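Local coordinates for regulatory protein MarR (Planctomyces limnophilus, PDB 3U2R), which probably acts as a DNA-binding transcription regulator of the MarR family, carrying a winged helix-turn-helix fold, at residues Leu82-Asp87 with Val92-Lys97. Residues are numbered along the deposited sequence; the frame is centred on the assembly and turned at random.
Sequences LIDRLD and VLRTRK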
ATOM      1  N   LEU A  82     -21.001  28.515 -14.096  1.00 66.15           N
ATOM      2  CA  LEU A  82     -20.708  27.778 -12.867  1.00 64.81           C
ATOM      3  C   LEU A  82     -21.327  28.526 -11.649  1.00 63.31           C
ATOM      4  O   LEU A  82     -22.070  27.931 -10.888  1.00 60.01           O
ATOM      5  CB  LEU A  82     -19.185  27.690 -12.789  1.00 65.70           C
ATOM      6  CG  LEU A  82     -18.495  27.120 -11.605  1.00 69.06           C
ATOM      7  CD1 LEU A  82     -17.087  26.673 -12.001  1.00 70.85           C
ATOM      8  CD2 LEU A  82     -18.345  28.135 -10.479  1.00 68.10           C
ATOM      9  N   ILE A  83     -21.064  29.832 -11.529  1.00 58.21           N
ATOM     10  CA  ILE A  83     -21.547  30.649 -10.428  1.00 55.83           C
ATOM     11  C   ILE A  83     -23.060  30.858 -10.572  1.00 58.93           C
ATOM     12  O   ILE A  83     -23.727  30.898  -9.547  1.00 58.10           O
ATOM     13  CB  ILE A  83     -20.744  32.000 -10.332  1.00 59.14           C
ATOM     14  CG1 ILE A  83     -19.353  31.732  -9.738  1.00 58.89           C
ATOM     15  CG2 ILE A  83     -21.446  33.086  -9.440  1.00 58.85           C
ATOM     16  CD1 ILE A  83     -18.415  32.866  -9.889  1.00 66.55           C
ATOM     17  N   ASP A  84     -23.593  31.006 -11.817  1.00 54.08           N
ATOM     18  CA  ASP A  84     -25.028  31.137 -12.098  1.00 53.86           C
ATOM     19  C   ASP A  84     -25.781  29.994 -11.436  1.00 57.93           C
ATOM     20  O   ASP A  84     -26.819  30.223 -10.844  1.00 57.34           O
ATOM     21  CB  ASP A  84     -25.341  31.073 -13.635  1.00 57.46           C
ATOM     22  CG  ASP A  84     -25.014  32.253 -14.536  1.00 70.80           C
ATOM     23  OD1 ASP A  84     -24.612  33.325 -14.003  1.00 67.44           O
ATOM     24  OD2 ASP A  84     -25.205  32.120 -15.794  1.00 78.87           O
ATOM     25  N   ARG A  85     -25.282  28.751 -11.594  1.00 53.70           N
ATOM     26  CA  ARG A  85     -25.901  27.572 -10.981  1.00 55.12           C
ATOM     27  C   ARG A  85     -25.893  27.704  -9.475  1.00 56.56           C
ATOM     28  O   ARG A  85     -26.917  27.454  -8.836  1.00 57.82           O
ATOM     29  CB  ARG A  85     -25.173  26.276 -11.394  1.00 60.85           C
ATOM     30  CG  ARG A  85     -25.455  25.874 -12.844  1.00 79.28           C
ATOM     31  CD  ARG A  85     -24.758  24.572 -13.207  1.00 97.84           C
ATOM     32  NE  ARG A  85     -23.385  24.784 -13.670  1.00106.05           N
ATOM     33  CZ  ARG A  85     -22.471  23.825 -13.818  1.00115.91           C
ATOM     34  NH1 ARG A  85     -22.767  22.557 -13.528  1.00107.16           N
ATOM     35  NH2 ARG A  85     -21.248  24.127 -14.241  1.00 86.37           N
ATOM     36  N   LEU A  86     -24.748  28.124  -8.903  1.00 48.70           N
ATOM     37  CA  LEU A  86     -24.647  28.345  -7.447  1.00 46.07           C
ATOM     38  C   LEU A  86     -25.588  29.463  -6.969  1.00 49.07           C
ATOM     39  O   LEU A  86     -26.191  29.322  -5.913  1.00 50.26           O
ATOM     40  CB  LEU A  86     -23.215  28.675  -7.008  1.00 44.09           C
ATOM     41  CG  LEU A  86     -22.178  27.609  -7.295  1.00 47.30           C
ATOM     42  CD1 LEU A  86     -20.840  28.083  -6.792  1.00 45.70           C
ATOM     43  CD2 LEU A  86     -22.629  26.255  -6.680  1.00 45.86           C
ATOM     44  N   ASP A  87     -25.712  30.535  -7.717  1.00 47.33           N
ATOM     45  CA  ASP A  87     -26.697  31.648  -7.437  1.00 46.03           C
ATOM     46  C   ASP A  87     -28.121  31.148  -7.527  1.00 53.65           C
ATOM     47  O   ASP A  87     -28.922  31.446  -6.635  1.00 55.26           O
ATOM     48  CB  ASP A  87     -26.531  32.776  -8.441  1.00 49.84           C
ATOM     49  CG  ASP A  87     -27.017  34.133  -7.943  1.00 60.14           C
ATOM     50  OD1 ASP A  87     -28.034  34.181  -7.262  1.00 57.94           O
ATOM     51  OD2 ASP A  87     -26.378  35.147  -8.261  1.00 70.01           O
ATOM     52  N   VAL A  92     -24.766  31.228  -3.203  1.00 45.15           N
ATOM     53  CA  VAL A  92     -23.923  32.419  -3.279  1.00 44.44           C
ATOM     54  C   VAL A  92     -24.790  33.634  -3.562  1.00 48.67           C
ATOM     55  O   VAL A  92     -25.902  33.466  -4.015  1.00 49.10           O
ATOM     56  CB  VAL A  92     -22.825  32.308  -4.309  1.00 47.39           C
ATOM     57  CG1 VAL A  92     -21.944  31.111  -4.038  1.00 46.67           C
ATOM     58  CG2 VAL A  92     -23.397  32.295  -5.731  1.00 48.69           C
ATOM     59  N   LEU A  93     -24.316  34.824  -3.216  1.00 45.88           N
ATOM     60  CA  LEU A  93     -25.035  36.082  -3.452  1.00 45.69           C
ATOM     61  C   LEU A  93     -24.166  37.015  -4.305  1.00 49.24           C
ATOM     62  O   LEU A  93     -23.047  37.328  -3.935  1.00 45.26           O
ATOM     63  CB  LEU A  93     -25.404  36.742  -2.138  1.00 45.67           C
ATOM     64  CG  LEU A  93     -26.271  37.994  -2.271  1.00 53.01           C
ATOM     65  CD1 LEU A  93     -27.625  37.670  -2.806  1.00 52.61           C
ATOM     66  CD2 LEU A  93     -26.378  38.694  -1.020  1.00 54.38           C
ATOM     67  N   ARG A  94     -24.693  37.476  -5.420  1.00 49.44           N
ATOM     68  CA  ARG A  94     -23.969  38.403  -6.288  1.00 51.06           C
ATOM     69  C   ARG A  94     -24.261  39.840  -5.954  1.00 53.75           C
ATOM     70  O   ARG A  94     -25.402  40.208  -5.658  1.00 55.23           O
ATOM     71  CB  ARG A  94     -24.323  38.160  -7.751  1.00 53.38           C
ATOM     72  CG  ARG A  94     -23.603  36.981  -8.333  1.00 64.05           C
ATOM     73  CD  ARG A  94     -24.101  36.716  -9.751  1.00 77.06           C
ATOM     74  NE  ARG A  94     -23.234  35.820 -10.510  1.00 83.71           N
ATOM     75  CZ  ARG A  94     -23.627  34.990 -11.474  1.00101.06           C
ATOM     76  NH1 ARG A  94     -22.740  34.239 -12.111  1.00 91.25           N
ATOM     77  NH2 ARG A  94     -24.914  34.889 -11.794  1.00 90.67           N
ATOM     78  N   THR A  95     -23.234  40.672  -6.027  1.00 51.78           N
ATOM     79  CA  THR A  95     -23.383  42.124  -5.821  1.00 53.32           C
ATOM     80  C   THR A  95     -22.614  42.822  -6.930  1.00 59.61           C
ATOM     81  O   THR A  95     -21.412  42.615  -7.042  1.00 59.50           O
ATOM     82  CB  THR A  95     -22.890  42.536  -4.437  1.00 55.34           C
ATOM     83  OG1 THR A  95     -23.564  41.717  -3.480  1.00 56.10           O
ATOM     84  CG2 THR A  95     -23.217  43.998  -4.123  1.00 56.32           C
ATOM     85  N   ARG A  96     -23.315  43.584  -7.794  1.00 56.57           N
ATOM     86  CA  ARG A  96     -22.668  44.327  -8.887  1.00 57.48           C
ATOM     87  C   ARG A  96     -22.085  45.589  -8.235  1.00 61.39           C
ATOM     88  O   ARG A  96     -22.769  46.202  -7.416  1.00 62.27           O
ATOM     89  CB  ARG A  96     -23.714  44.628  -9.981  1.00 58.32           C
ATOM     90  CG  ARG A  96     -23.156  44.965 -11.313  1.00 71.17           C
ATOM     91  CD  ARG A  96     -24.288  45.100 -12.346  1.00 79.05           C
ATOM     92  NE  ARG A  96     -24.899  43.802 -12.648  1.00 70.84           N
ATOM     93  CZ  ARG A  96     -24.351  42.836 -13.390  1.00 81.71           C
ATOM     94  NH1 ARG A  96     -23.164  43.014 -13.966  1.00 60.68           N
ATOM     95  NH2 ARG A  96     -24.993  41.684 -13.571  1.00 75.96           N
ATOM     96  N   LYS A  97     -20.813  45.911  -8.477  1.00 59.05           N
ATOM     97  CA  LYS A  97     -20.200  47.072  -7.821  1.00 60.89           C
ATOM     98  C   LYS A  97     -20.899  48.330  -8.303  1.00 67.75           C
ATOM     99  O   LYS A  97     -20.922  48.585  -9.512  1.00 68.85           O
ATOM    100  CB  LYS A  97     -18.694  47.145  -8.084  1.00 65.37           C
ATOM    101  CG  LYS A  97     -17.915  46.073  -7.356  1.00 77.38           C
ATOM    102  CD  LYS A  97     -16.479  46.528  -7.008  1.00 91.75           C
ATOM    103  CE  LYS A  97     -16.357  47.105  -5.606  1.00 98.46           C
ATOM    104  NZ  LYS A  97     -14.937  47.211  -5.171  1.00105.51           N
TER
HETATM  105  O   HOH W   1     -27.320  36.698  -6.364  1.00 51.60           O
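L86 and V92 pack against each other where helix 78-88 ends and strand 92-97 begins, while R94 reaches D84 and D87, a worked example of how the presumed recognition helix and the first strand of a wing are joined by an apolar end and a charged end. At the apolar end the packing is close: V92 CG2 sits 3.8 Å from L86 CB and 3.5 Å from the backbone N of D87, against the last full turn of the helix. I83 CG2 meets the same V92 methyl, CG2, more loosely, at 4.3 Å, and L44, L91 and V106 help to bury this side.

The other end is polar and partly open to solvent. R94, its chain extended from CG to NE, runs back across I83, whose CG2 lies 3.2 Å from R94 NH1, and reaches D84. There NH1 and NH2 both grip a single oxygen, with D84 OD1 2.7 Å from R94 NH2. Both bonds are bent, that from NH1 to 139° at the hydrogen, and come to the anti side of OD1, somewhat out of the carboxylate plane, though the oxygen lies close to the plane of the guanidinium; the two planes stand almost perpendicular (87°). D87, with CG roughly anti to the backbone N (chi1 -156°), swings OD2 beside the arginine chain, 3.1 Å from R94 CD; the salt bridge from D87 OD2 to R94 NH2 is long, 3.8 Å. A water donates to D87 OD2 and accepts from R94 N, so it links the D87 carboxylate to the strand backbone. D84 probably does most to fix the guanidinium, with D87 adding a weaker electrostatic pull.

Helix 78-88 followed by antiparallel strands 92-97 and 103-108 corresponds to the recognition helix and β-wing of the MarR-type winged helix-turn-helix.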